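Local coordinates for DNA replication licensing factor MCM related protein (Thermoplasma acidophilum, PDB 4ME3) that is the N-terminal domain of an archaeal MCM protein, a family thought to bind single-stranded DNA and unwind it at the expense of ATP during replication, at residues L20-F25 and E77-Q82; Y28-E33 and L47-R52; T134-K139 and D194-E199; I218-D223 and L259-V264. All blocks are in the same frame, centred on the assembly; numbering follows the deposited sequence.

Contact 1 (L20-F25 and E77-Q82); sequences LWRDFF and EEVILQ
Val79 points its CB toward helix 20-25, and most of the apolar contact gathers round its two methyls. CG1 meets the aliphatic root of Arg22 at CG, 3.6 Å away, and lies at the edge of the Phe25 ring, close to its plane, 4.0 Å from CE2. CG2 meets Trp21 CB and lies over one face of the Arg22 guanidinium. A branched residue suits this place because its two methyls fork among three partners. Ile80 crosses the Phe25 side chain at about a right angle, with CG1 3.8 Å from CE2 and CD1 touching CZ. The ring gets there because its CG stands anti to the carbonyl carbon (chi1 -72°). These are two helices of the mainly helical part of the MCM N-terminal domain, packed at a crossing angle of -67°, with Phe25 continuing onto Leu47 and Val49 of strand 46-50. Putting an alanine at Phe25 would probably open a gap beside Val79 CG1 and the CG1-CD1 end of Ile80. Polar groups link through a water, which accepts from Arg22 NH2 at 2.7 Å and donates to Gln82 OE1. Arg22 also forms salt bridges with Asp19 and Asp83, and Tyr72 O satisfies the buried Trp21 NE1.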
# COMPACT_ATOMS: atom_id res chain seq x y z
N LEU A 20 5.56 9.02 17.03
CA LEU A 20 4.77 10.14 16.56
C LEU A 20 3.34 9.71 16.19
O LEU A 20 2.37 10.39 16.52
CB LEU A 20 5.46 10.82 15.37
CG LEU A 20 6.70 11.65 15.75
CD1 LEU A 20 7.55 11.94 14.53
CD2 LEU A 20 6.29 12.94 16.43
N TRP A 21 3.22 8.57 15.50
CA TRP A 21 1.90 8.03 15.18
C TRP A 21 1.12 7.70 16.45
O TRP A 21 -0.07 7.98 16.55
CB TRP A 21 2.01 6.77 14.33
CG TRP A 21 2.18 7.03 12.86
CD1 TRP A 21 3.28 6.72 12.10
CD2 TRP A 21 1.24 7.64 11.98
NE1 TRP A 21 3.07 7.11 10.80
CE2 TRP A 21 1.82 7.67 10.70
CE3 TRP A 21 -0.05 8.16 12.14
CZ2 TRP A 21 1.16 8.19 9.59
CZ3 TRP A 21 -0.70 8.68 11.04
CH2 TRP A 21 -0.10 8.70 9.78
N ARG A 22 1.79 7.08 17.41
CA ARG A 22 1.13 6.66 18.65
C ARG A 22 0.45 7.84 19.34
O ARG A 22 -0.71 7.76 19.72
CB ARG A 22 2.13 6.01 19.61
CG ARG A 22 2.55 4.61 19.20
CD ARG A 22 3.27 3.89 20.32
NE ARG A 22 3.87 2.64 19.86
CZ ARG A 22 5.09 2.54 19.34
NH1 ARG A 22 5.86 3.61 19.21
NH2 ARG A 22 5.54 1.36 18.94
N ASP A 23 1.18 8.94 19.50
CA ASP A 23 0.63 10.12 20.14
C ASP A 23 -0.49 10.72 19.30
O ASP A 23 -1.49 11.20 19.83
CB ASP A 23 1.72 11.16 20.37
CG ASP A 23 2.54 10.89 21.61
OD1 ASP A 23 2.11 10.07 22.45
OD2 ASP A 23 3.62 11.51 21.74
N PHE A 24 -0.31 10.70 17.98
CA PHE A 24 -1.30 11.29 17.08
C PHE A 24 -2.66 10.59 17.20
O PHE A 24 -3.69 11.25 17.35
CB PHE A 24 -0.83 11.23 15.63
CG PHE A 24 -1.90 11.61 14.65
CD1 PHE A 24 -2.23 12.94 14.47
CD2 PHE A 24 -2.59 10.65 13.94
CE1 PHE A 24 -3.23 13.30 13.58
CE2 PHE A 24 -3.58 11.00 13.06
CZ PHE A 24 -3.91 12.32 12.87
N PHE A 25 -2.65 9.26 17.12
CA PHE A 25 -3.90 8.50 17.14
C PHE A 25 -4.68 8.82 18.40
O PHE A 25 -5.90 8.99 18.36
CB PHE A 25 -3.62 7.00 17.07
CG PHE A 25 -3.13 6.52 15.73
CD1 PHE A 25 -3.70 6.99 14.55
CD2 PHE A 25 -2.12 5.58 15.65
CE1 PHE A 25 -3.25 6.54 13.33
CE2 PHE A 25 -1.67 5.12 14.42
CZ PHE A 25 -2.24 5.61 13.26
N GLU A 77 0.78 1.82 10.12
CA GLU A 77 0.10 0.54 10.06
C GLU A 77 0.64 -0.41 11.13
O GLU A 77 -0.13 -1.11 11.80
CB GLU A 77 0.20 -0.07 8.65
CG GLU A 77 -0.65 0.68 7.63
CD GLU A 77 -0.32 0.37 6.18
OE1 GLU A 77 0.68 -0.33 5.92
OE2 GLU A 77 -1.07 0.84 5.30
N GLU A 78 1.96 -0.43 11.31
CA GLU A 78 2.58 -1.27 12.33
C GLU A 78 2.08 -0.91 13.73
O GLU A 78 1.82 -1.80 14.54
CB GLU A 78 4.10 -1.16 12.28
CG GLU A 78 4.72 -1.86 11.08
CD GLU A 78 6.24 -1.84 11.11
OE1 GLU A 78 6.81 -1.65 12.21
OE2 GLU A 78 6.86 -2.02 10.04
N VAL A 79 1.96 0.38 14.01
CA VAL A 79 1.47 0.83 15.31
C VAL A 79 0.04 0.32 15.55
O VAL A 79 -0.28 -0.16 16.63
CB VAL A 79 1.50 2.36 15.43
CG1 VAL A 79 0.70 2.83 16.63
CG2 VAL A 79 2.94 2.85 15.52
N ILE A 80 -0.80 0.44 14.54
CA ILE A 80 -2.17 -0.06 14.63
C ILE A 80 -2.18 -1.57 14.87
O ILE A 80 -2.90 -2.06 15.74
CB ILE A 80 -2.97 0.29 13.37
CG1 ILE A 80 -3.22 1.80 13.33
CG2 ILE A 80 -4.29 -0.47 13.35
CD1 ILE A 80 -3.81 2.30 12.03
N LEU A 81 -1.37 -2.30 14.12
CA LEU A 81 -1.34 -3.76 14.24
C LEU A 81 -0.79 -4.22 15.59
O LEU A 81 -1.30 -5.18 16.18
CB LEU A 81 -0.52 -4.36 13.10
CG LEU A 81 -1.19 -4.34 11.73
CD1 LEU A 81 -0.17 -4.60 10.63
CD2 LEU A 81 -2.31 -5.37 11.67
N GLN A 82 0.25 -3.55 16.07
CA GLN A 82 0.93 -3.96 17.30
C GLN A 82 0.23 -3.46 18.56
O GLN A 82 0.11 -4.19 19.54
CB GLN A 82 2.38 -3.47 17.29
CG GLN A 82 3.24 -4.10 16.20
CD GLN A 82 4.67 -3.60 16.23
OE1 GLN A 82 4.97 -2.58 16.84
NE2 GLN A 82 5.56 -4.33 15.56
O HOH W 1 3.88 -0.47 17.98

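Contact 2 (Y28-E33 and L47-R52); sequences YGYSDE and LYVSFR
Tyr30 reaches from the turn after helix 14-27 across to strand 46-50. Its CB points at the strand, and CG, anti to the carbonyl carbon (chi1 -77°), carries the ring forward. CD1 passes Leu47 CD1 loosely; CE1 then comes 3.6 Å from Tyr48 O. Val49 CG2 lies over one face, displaced toward the rim, while CZ packs on Val49 CG1 at 4.0 Å. At the tip, OH accepts an almost straight hydrogen bond from Ser50 N (2.9 Å, 173° at the hydrogen) and has a weak one with Asp53 OD2. Tyrosine thus fits twice, apolar along its ring and polar at its end. A phenylalanine in its place would probably keep the packing but leave Ser50 N without its acceptor. Ser50 is the N-cap of helix 51-57; its OG accepts a weak bond from Arg52 N and bonds to Asp102. Glu33, extended, lays its carboxylate against Leu47 CD1, 3.5 Å from CD. One water donates to OE2 and accepts from Tyr48 N; a second donates to OE1 and to Tyr48 O. The strand edge facing 28-33 is therefore satisfied by a phenol and two waters instead of another strand, which ties the turn and helix 31-38 to the strand without extending the sheet.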
# COMPACT_ATOMS: atom_id res chain seq x y z
N TYR A 28 -5.80 12.93 18.70
CA TYR A 28 -6.84 13.38 17.78
C TYR A 28 -8.07 12.47 17.73
O TYR A 28 -8.93 12.63 16.87
CB TYR A 28 -6.25 13.63 16.39
CG TYR A 28 -5.52 14.95 16.37
CD1 TYR A 28 -4.21 15.05 16.83
CD2 TYR A 28 -6.16 16.11 15.95
CE1 TYR A 28 -3.56 16.26 16.83
CE2 TYR A 28 -5.51 17.32 15.95
CZ TYR A 28 -4.21 17.39 16.40
OH TYR A 28 -3.55 18.60 16.41
N GLY A 29 -8.14 11.53 18.67
CA GLY A 29 -9.36 10.78 18.92
C GLY A 29 -9.62 9.63 17.97
O GLY A 29 -10.77 9.25 17.76
N TYR A 30 -8.57 9.08 17.39
CA TYR A 30 -8.71 7.98 16.44
C TYR A 30 -8.86 6.63 17.15
O TYR A 30 -9.32 5.66 16.56
CB TYR A 30 -7.53 7.94 15.47
CG TYR A 30 -7.63 9.00 14.39
CD1 TYR A 30 -8.35 8.77 13.23
CD2 TYR A 30 -7.02 10.24 14.54
CE1 TYR A 30 -8.46 9.73 12.24
CE2 TYR A 30 -7.11 11.21 13.56
CZ TYR A 30 -7.83 10.95 12.41
OH TYR A 30 -7.93 11.92 11.44
N SER A 31 -8.49 6.58 18.43
CA SER A 31 -8.51 5.33 19.18
C SER A 31 -9.89 4.66 19.16
O SER A 31 -9.99 3.44 19.03
CB SER A 31 -8.07 5.57 20.62
OG SER A 31 -6.74 6.06 20.67
N ASP A 32 -10.95 5.46 19.31
CA ASP A 32 -12.30 4.92 19.32
C ASP A 32 -12.65 4.26 17.99
O ASP A 32 -13.24 3.18 17.96
CB ASP A 32 -13.33 6.00 19.66
CG ASP A 32 -13.51 6.18 21.16
OD1 ASP A 32 -12.96 5.37 21.93
OD2 ASP A 32 -14.21 7.13 21.56
N GLU A 33 -12.30 4.92 16.89
CA GLU A 33 -12.57 4.36 15.57
C GLU A 33 -11.78 3.08 15.36
O GLU A 33 -12.30 2.10 14.84
CB GLU A 33 -12.24 5.37 14.47
CG GLU A 33 -12.53 4.84 13.07
CD GLU A 33 -12.46 5.93 12.01
OE1 GLU A 33 -11.93 7.02 12.30
OE2 GLU A 33 -12.95 5.69 10.89
N LEU A 47 -8.15 2.29 7.89
CA LEU A 47 -8.42 3.51 8.64
C LEU A 47 -8.03 4.71 7.79
O LEU A 47 -6.93 4.75 7.26
CB LEU A 47 -7.60 3.54 9.94
CG LEU A 47 -7.76 4.82 10.76
CD1 LEU A 47 -9.15 4.91 11.36
CD2 LEU A 47 -6.69 4.91 11.86
N TYR A 48 -8.94 5.66 7.66
CA TYR A 48 -8.64 6.93 7.01
C TYR A 48 -8.26 7.98 8.05
O TYR A 48 -8.98 8.18 9.03
CB TYR A 48 -9.84 7.43 6.21
CG TYR A 48 -10.06 6.65 4.94
CD1 TYR A 48 -9.44 7.04 3.76
CD2 TYR A 48 -10.87 5.52 4.92
CE1 TYR A 48 -9.63 6.33 2.59
CE2 TYR A 48 -11.06 4.80 3.75
CZ TYR A 48 -10.44 5.21 2.59
OH TYR A 48 -10.62 4.51 1.42
N VAL A 49 -7.13 8.64 7.84
CA VAL A 49 -6.67 9.71 8.72
C VAL A 49 -6.68 11.03 7.97
O VAL A 49 -6.23 11.10 6.82
CB VAL A 49 -5.26 9.43 9.26
CG1 VAL A 49 -4.69 10.66 9.93
CG2 VAL A 49 -5.28 8.24 10.22
N SER A 50 -7.19 12.07 8.61
CA SER A 50 -7.32 13.37 7.96
C SER A 50 -5.98 14.09 7.93
O SER A 50 -5.32 14.25 8.96
CB SER A 50 -8.35 14.23 8.69
OG SER A 50 -8.43 15.51 8.11
N PHE A 51 -5.57 14.56 6.76
CA PHE A 51 -4.33 15.30 6.67
C PHE A 51 -4.44 16.61 7.44
O PHE A 51 -3.43 17.14 7.91
CB PHE A 51 -3.94 15.57 5.22
CG PHE A 51 -2.55 16.11 5.07
CD1 PHE A 51 -1.46 15.26 5.19
CD2 PHE A 51 -2.33 17.46 4.86
CE1 PHE A 51 -0.17 15.75 5.07
CE2 PHE A 51 -1.05 17.95 4.74
CZ PHE A 51 0.03 17.10 4.85
N ARG A 52 -5.66 17.12 7.58
CA ARG A 52 -5.91 18.33 8.35
C ARG A 52 -5.50 18.12 9.81
O ARG A 52 -4.94 19.01 10.44
CB ARG A 52 -7.39 18.71 8.30
CG ARG A 52 -7.96 18.91 6.90
CD ARG A 52 -9.48 18.83 6.95
NE ARG A 52 -10.09 18.97 5.63
CZ ARG A 52 -11.34 18.61 5.33
NH1 ARG A 52 -12.13 18.08 6.26
NH2 ARG A 52 -11.80 18.78 4.10
O HOH W 2 -11.64 5.33 8.57
O HOH W 3 -11.39 8.45 10.27

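Contact 3 (T134-K139 and D194-E199); sequences TEVFPK and DVQKVE
Phe137 and Val195 form the close-packed part of this contact. Val195 CB sits over one face of the Phe137 ring, 4.0 Å from its centroid, in a CH-pi contact displaced toward the rim, and Val195 CG1 touches CZ at 3.6 Å. The ring is brought back over the neighbouring strand because CG lies between the backbone N and the carbonyl carbon (chi1 62°). On the same side, Val195 CG2 presses unusually tightly against Lys139 CB at 3.5 Å; beyond, the extended lysine chain takes NZ to a salt bridge with Glu221. A beta-branched valine suits the spot, filling it from two directions. Beneath these side chains Phe137 and Val195 are an antiparallel hydrogen-bonded pair: Phe137 N gives to Val195 O, and Val195 N to Phe137 O. Both segments belong to the OB domain of the MCM N-terminal region, where long strand 123-147 runs against strand 191-201. Toward Thr134 the regular pairing gives way to mixed side-chain and backbone bonds. Thr134 OG1 accepts from Lys197 N at 2.9 Å and donates to Glu135 O, while Thr134 N donates to Lys197 O. Gln196, fully extended to its amide, lies with NE2 3.1 Å from Thr134 O, the acceptor in the amide plane and the bond nearly straight (171°); its OE1 is held by Gly226 N. The looser side carries Val136, whose CG1 rests on Asp194 CB at 3.6 Å; both residues are exposed, which suits the aspartate's charge, and the valine meets it with a methyl. Lys197 meets Thr134 CG2 through its CB before its chain leads away.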
# COMPACT_ATOMS: atom_id res chain seq x y z
N THR A 134 -8.91 -2.82 -15.85
CA THR A 134 -8.72 -4.25 -15.97
C THR A 134 -9.80 -4.96 -15.17
O THR A 134 -10.58 -4.33 -14.46
CB THR A 134 -7.36 -4.69 -15.40
OG1 THR A 134 -7.32 -4.43 -13.99
CG2 THR A 134 -6.22 -3.96 -16.08
N GLU A 135 -9.84 -6.28 -15.30
CA GLU A 135 -10.61 -7.08 -14.37
C GLU A 135 -10.02 -6.88 -12.98
O GLU A 135 -8.88 -6.41 -12.84
CB GLU A 135 -10.57 -8.56 -14.76
CG GLU A 135 -9.23 -9.25 -14.52
CD GLU A 135 -8.20 -8.96 -15.60
OE1 GLU A 135 -8.50 -8.19 -16.54
OE2 GLU A 135 -7.07 -9.50 -15.51
N VAL A 136 -10.78 -7.24 -11.96
CA VAL A 136 -10.24 -7.30 -10.62
C VAL A 136 -9.60 -8.68 -10.43
O VAL A 136 -10.28 -9.70 -10.58
CB VAL A 136 -11.32 -7.09 -9.56
CG1 VAL A 136 -10.74 -7.26 -8.16
CG2 VAL A 136 -11.95 -5.71 -9.71
N PHE A 137 -8.31 -8.71 -10.12
CA PHE A 137 -7.59 -9.98 -10.01
C PHE A 137 -6.85 -10.08 -8.69
O PHE A 137 -6.56 -9.07 -8.05
CB PHE A 137 -6.61 -10.13 -11.18
CG PHE A 137 -5.55 -9.07 -11.23
CD1 PHE A 137 -5.79 -7.86 -11.85
CD2 PHE A 137 -4.31 -9.29 -10.66
CE1 PHE A 137 -4.82 -6.88 -11.89
CE2 PHE A 137 -3.33 -8.32 -10.70
CZ PHE A 137 -3.58 -7.11 -11.32
N PRO A 138 -6.55 -11.32 -8.26
CA PRO A 138 -5.89 -11.50 -6.97
C PRO A 138 -4.37 -11.38 -7.06
O PRO A 138 -3.76 -11.84 -8.02
CB PRO A 138 -6.28 -12.93 -6.58
CG PRO A 138 -6.39 -13.63 -7.89
CD PRO A 138 -6.91 -12.61 -8.88
N LYS A 139 -3.78 -10.75 -6.06
CA LYS A 139 -2.34 -10.64 -5.95
C LYS A 139 -1.91 -11.17 -4.59
O LYS A 139 -2.51 -10.86 -3.57
CB LYS A 139 -1.88 -9.19 -6.11
CG LYS A 139 -0.44 -8.94 -5.66
CD LYS A 139 -0.22 -7.48 -5.30
CE LYS A 139 0.89 -7.34 -4.26
NZ LYS A 139 0.91 -5.96 -3.68
N ASP A 194 -7.38 -8.04 -3.69
CA ASP A 194 -7.87 -7.60 -4.99
C ASP A 194 -6.97 -6.51 -5.54
O ASP A 194 -6.50 -5.65 -4.79
CB ASP A 194 -9.28 -7.04 -4.86
CG ASP A 194 -10.31 -8.08 -4.47
OD1 ASP A 194 -10.24 -9.21 -5.00
OD2 ASP A 194 -11.19 -7.77 -3.63
N VAL A 195 -6.75 -6.55 -6.84
CA VAL A 195 -6.01 -5.50 -7.53
C VAL A 195 -6.72 -5.17 -8.83
O VAL A 195 -7.29 -6.04 -9.48
CB VAL A 195 -4.57 -5.92 -7.85
CG1 VAL A 195 -3.81 -4.79 -8.54
CG2 VAL A 195 -3.84 -6.35 -6.58
N GLN A 196 -6.69 -3.89 -9.21
CA GLN A 196 -7.26 -3.47 -10.47
C GLN A 196 -6.42 -2.32 -11.00
O GLN A 196 -6.01 -1.45 -10.23
CB GLN A 196 -8.71 -3.01 -10.28
CG GLN A 196 -9.42 -2.63 -11.56
CD GLN A 196 -10.85 -2.20 -11.31
OE1 GLN A 196 -11.14 -1.51 -10.33
NE2 GLN A 196 -11.75 -2.59 -12.21
N LYS A 197 -6.15 -2.33 -12.30
CA LYS A 197 -5.47 -1.19 -12.92
C LYS A 197 -6.50 -0.35 -13.65
O LYS A 197 -7.39 -0.88 -14.32
CB LYS A 197 -4.37 -1.65 -13.88
CG LYS A 197 -3.38 -2.61 -13.27
CD LYS A 197 -2.15 -2.76 -14.15
CE LYS A 197 -1.17 -3.77 -13.57
NZ LYS A 197 0.02 -3.94 -14.45
N VAL A 198 -6.37 0.96 -13.50
CA VAL A 198 -7.31 1.91 -14.08
C VAL A 198 -6.53 3.00 -14.80
O VAL A 198 -5.70 3.68 -14.20
CB VAL A 198 -8.18 2.55 -12.98
CG1 VAL A 198 -9.18 3.52 -13.59
CG2 VAL A 198 -8.90 1.47 -12.17
N GLU A 199 -6.79 3.16 -16.09
CA GLU A 199 -6.14 4.23 -16.84
C GLU A 199 -7.02 5.46 -16.89
O GLU A 199 -8.19 5.37 -17.27
CB GLU A 199 -5.82 3.77 -18.27
CG GLU A 199 -5.19 4.87 -19.11
CD GLU A 199 -4.81 4.41 -20.50
OE1 GLU A 199 -3.60 4.25 -20.76
OE2 GLU A 199 -5.73 4.21 -21.32

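Contact 4 (I218-D223 and L259-V264); sequences IITEDD and LYAINV
The Tyr260 ring has a water over one face, off toward the rim, and Glu221 OE1 at its edge, near the ring plane. The carboxylate stands almost upright to the ring, the planes 82° apart. Tyr260 OH donates to OE1 at 2.7 Å, approaching from well above the carboxylate plane, while Glu221 CD lies 3.5 Å from CE1. With its CG anti to the backbone N (chi1 -179°), the tyrosine lays its ring along the neighbouring strand as far as Glu221. The other oxygen, OE2, has a salt bridge with Lys139, so the buried acid is gripped by a phenol and an amine, which would tend to favour its charged form. Ile219 CG2 meets the ring at CD1, 4.2 Å away, the two side chains crossing at about a right angle. Strands 215-221 and 250-261 run parallel here, a pairing within the mixed, curled sheet to which the strands of the OB domain belong. Ile219 N donates to Leu259 O at 2.8 Å, and Ala261 N to Ile219 O at 3.0 Å. Past that point the water over the tyrosine ring takes over, accepting from Glu221 N and donating to Ala261 O at 2.7 Å. On the sheet face of Ile218 and Leu259 the contacts are mainly apolar: Ile218 CG2 reaches Ala261 CB at 3.8 Å, and all three residues pack on Val236. Alanine's single methyl suits the close approach, lying 3.3 Å from Ile219 O.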
# COMPACT_ATOMS: atom_id res chain seq x y z
N ILE A 218 -3.46 4.00 -12.77
CA ILE A 218 -3.59 3.99 -11.32
C ILE A 218 -3.74 2.54 -10.90
O ILE A 218 -4.50 1.78 -11.51
CB ILE A 218 -4.84 4.76 -10.87
CG1 ILE A 218 -4.82 6.18 -11.43
CG2 ILE A 218 -4.93 4.79 -9.36
CD1 ILE A 218 -6.18 6.80 -11.55
N ILE A 219 -3.00 2.15 -9.87
CA ILE A 219 -3.16 0.84 -9.26
C ILE A 219 -4.07 1.00 -8.05
O ILE A 219 -3.75 1.75 -7.13
CB ILE A 219 -1.82 0.23 -8.82
CG1 ILE A 219 -0.88 0.05 -10.02
CG2 ILE A 219 -2.02 -1.10 -8.11
CD1 ILE A 219 -1.45 -0.79 -11.13
N THR A 220 -5.20 0.31 -8.05
CA THR A 220 -6.10 0.32 -6.91
C THR A 220 -6.11 -1.07 -6.28
O THR A 220 -6.32 -2.06 -6.97
CB THR A 220 -7.54 0.72 -7.31
OG1 THR A 220 -8.07 -0.23 -8.25
CG2 THR A 220 -7.55 2.10 -7.93
N GLU A 221 -5.88 -1.14 -4.97
CA GLU A 221 -5.77 -2.42 -4.30
C GLU A 221 -6.77 -2.57 -3.16
O GLU A 221 -7.22 -1.58 -2.58
CB GLU A 221 -4.36 -2.62 -3.74
CG GLU A 221 -3.27 -2.78 -4.79
CD GLU A 221 -1.96 -3.25 -4.20
OE1 GLU A 221 -1.76 -3.07 -2.98
OE2 GLU A 221 -1.13 -3.81 -4.94
N ASP A 222 -7.10 -3.82 -2.86
CA ASP A 222 -7.93 -4.17 -1.72
C ASP A 222 -9.26 -3.41 -1.74
O ASP A 222 -10.03 -3.56 -2.69
CB ASP A 222 -7.13 -3.95 -0.43
CG ASP A 222 -7.65 -4.77 0.74
OD1 ASP A 222 -8.59 -5.57 0.54
OD2 ASP A 222 -7.09 -4.63 1.85
N ASP A 223 -9.53 -2.62 -0.71
CA ASP A 223 -10.80 -1.91 -0.59
C ASP A 223 -11.02 -0.87 -1.69
O ASP A 223 -12.15 -0.41 -1.88
CB ASP A 223 -10.92 -1.24 0.79
CG ASP A 223 -9.65 -0.50 1.19
OD1 ASP A 223 -8.56 -1.10 1.13
OD2 ASP A 223 -9.75 0.69 1.58
N LEU A 259 0.51 5.62 -10.75
CA LEU A 259 0.13 6.08 -9.43
C LEU A 259 -0.43 4.93 -8.61
O LEU A 259 -1.34 4.24 -9.06
CB LEU A 259 -0.90 7.19 -9.54
CG LEU A 259 -1.13 8.04 -8.28
CD1 LEU A 259 0.08 8.91 -7.99
CD2 LEU A 259 -2.38 8.89 -8.45
N TYR A 260 0.14 4.73 -7.42
CA TYR A 260 -0.40 3.77 -6.47
C TYR A 260 -1.40 4.46 -5.56
O TYR A 260 -1.04 5.31 -4.75
CB TYR A 260 0.73 3.16 -5.63
CG TYR A 260 0.22 2.14 -4.64
CD1 TYR A 260 0.01 0.82 -5.03
CD2 TYR A 260 -0.05 2.50 -3.33
CE1 TYR A 260 -0.46 -0.11 -4.13
CE2 TYR A 260 -0.53 1.57 -2.42
CZ TYR A 260 -0.73 0.27 -2.83
OH TYR A 260 -1.20 -0.67 -1.94
N ALA A 261 -2.67 4.10 -5.70
CA ALA A 261 -3.75 4.83 -5.05
C ALA A 261 -3.76 4.66 -3.54
O ALA A 261 -3.68 3.54 -3.03
CB ALA A 261 -5.09 4.40 -5.63
N ILE A 262 -3.85 5.78 -2.83
CA ILE A 262 -4.02 5.78 -1.38
C ILE A 262 -5.44 6.21 -1.01
O ILE A 262 -6.01 5.74 -0.03
CB ILE A 262 -3.02 6.73 -0.70
CG1 ILE A 262 -1.59 6.23 -0.91
CG2 ILE A 262 -3.32 6.85 0.78
CD1 ILE A 262 -1.30 4.87 -0.31
N ASN A 263 -6.01 7.11 -1.82
CA ASN A 263 -7.35 7.62 -1.59
C ASN A 263 -7.98 8.00 -2.94
O ASN A 263 -7.29 8.50 -3.83
CB ASN A 263 -7.30 8.85 -0.67
CG ASN A 263 -8.68 9.33 -0.24
OD1 ASN A 263 -9.55 8.53 0.12
ND2 ASN A 263 -8.88 10.63 -0.27
N VAL A 264 -9.27 7.74 -3.08
CA VAL A 264 -9.97 7.99 -4.34
C VAL A 264 -11.28 8.72 -4.08
O VAL A 264 -12.02 8.38 -3.16
CB VAL A 264 -10.28 6.66 -5.08
CG1 VAL A 264 -11.24 6.90 -6.23
CG2 VAL A 264 -8.99 6.01 -5.57
O HOH W 4 -4.51 1.08 -3.65

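How the contacts relate
Contacts 1 and 2 sit side by side in the helical part, their centres about 11 Å apart. Phe24 links them by packing on Tyr30 and Val49, and Phe25 O probably accepts from Tyr30 N in the Schellman motif, with Gly29 at C-prime, that ends helix 14-27. Contacts 3 and 4, with centres about 10 Å apart, share one sheet: strands 191-201 and 215-221 are neighbours, with probable backbone bonds Val198 O to Ile218 N and Asp194 O to Asp222 N. The two halves meet partly where Tyr48 of contact 2 packs on Asn263 and Asp223 of contact 4, whereas the centres of contacts 1 and 3 are about 29 Å apart. All four are away from the zinc site of Cys147, Cys150, Cys169 and Cys172.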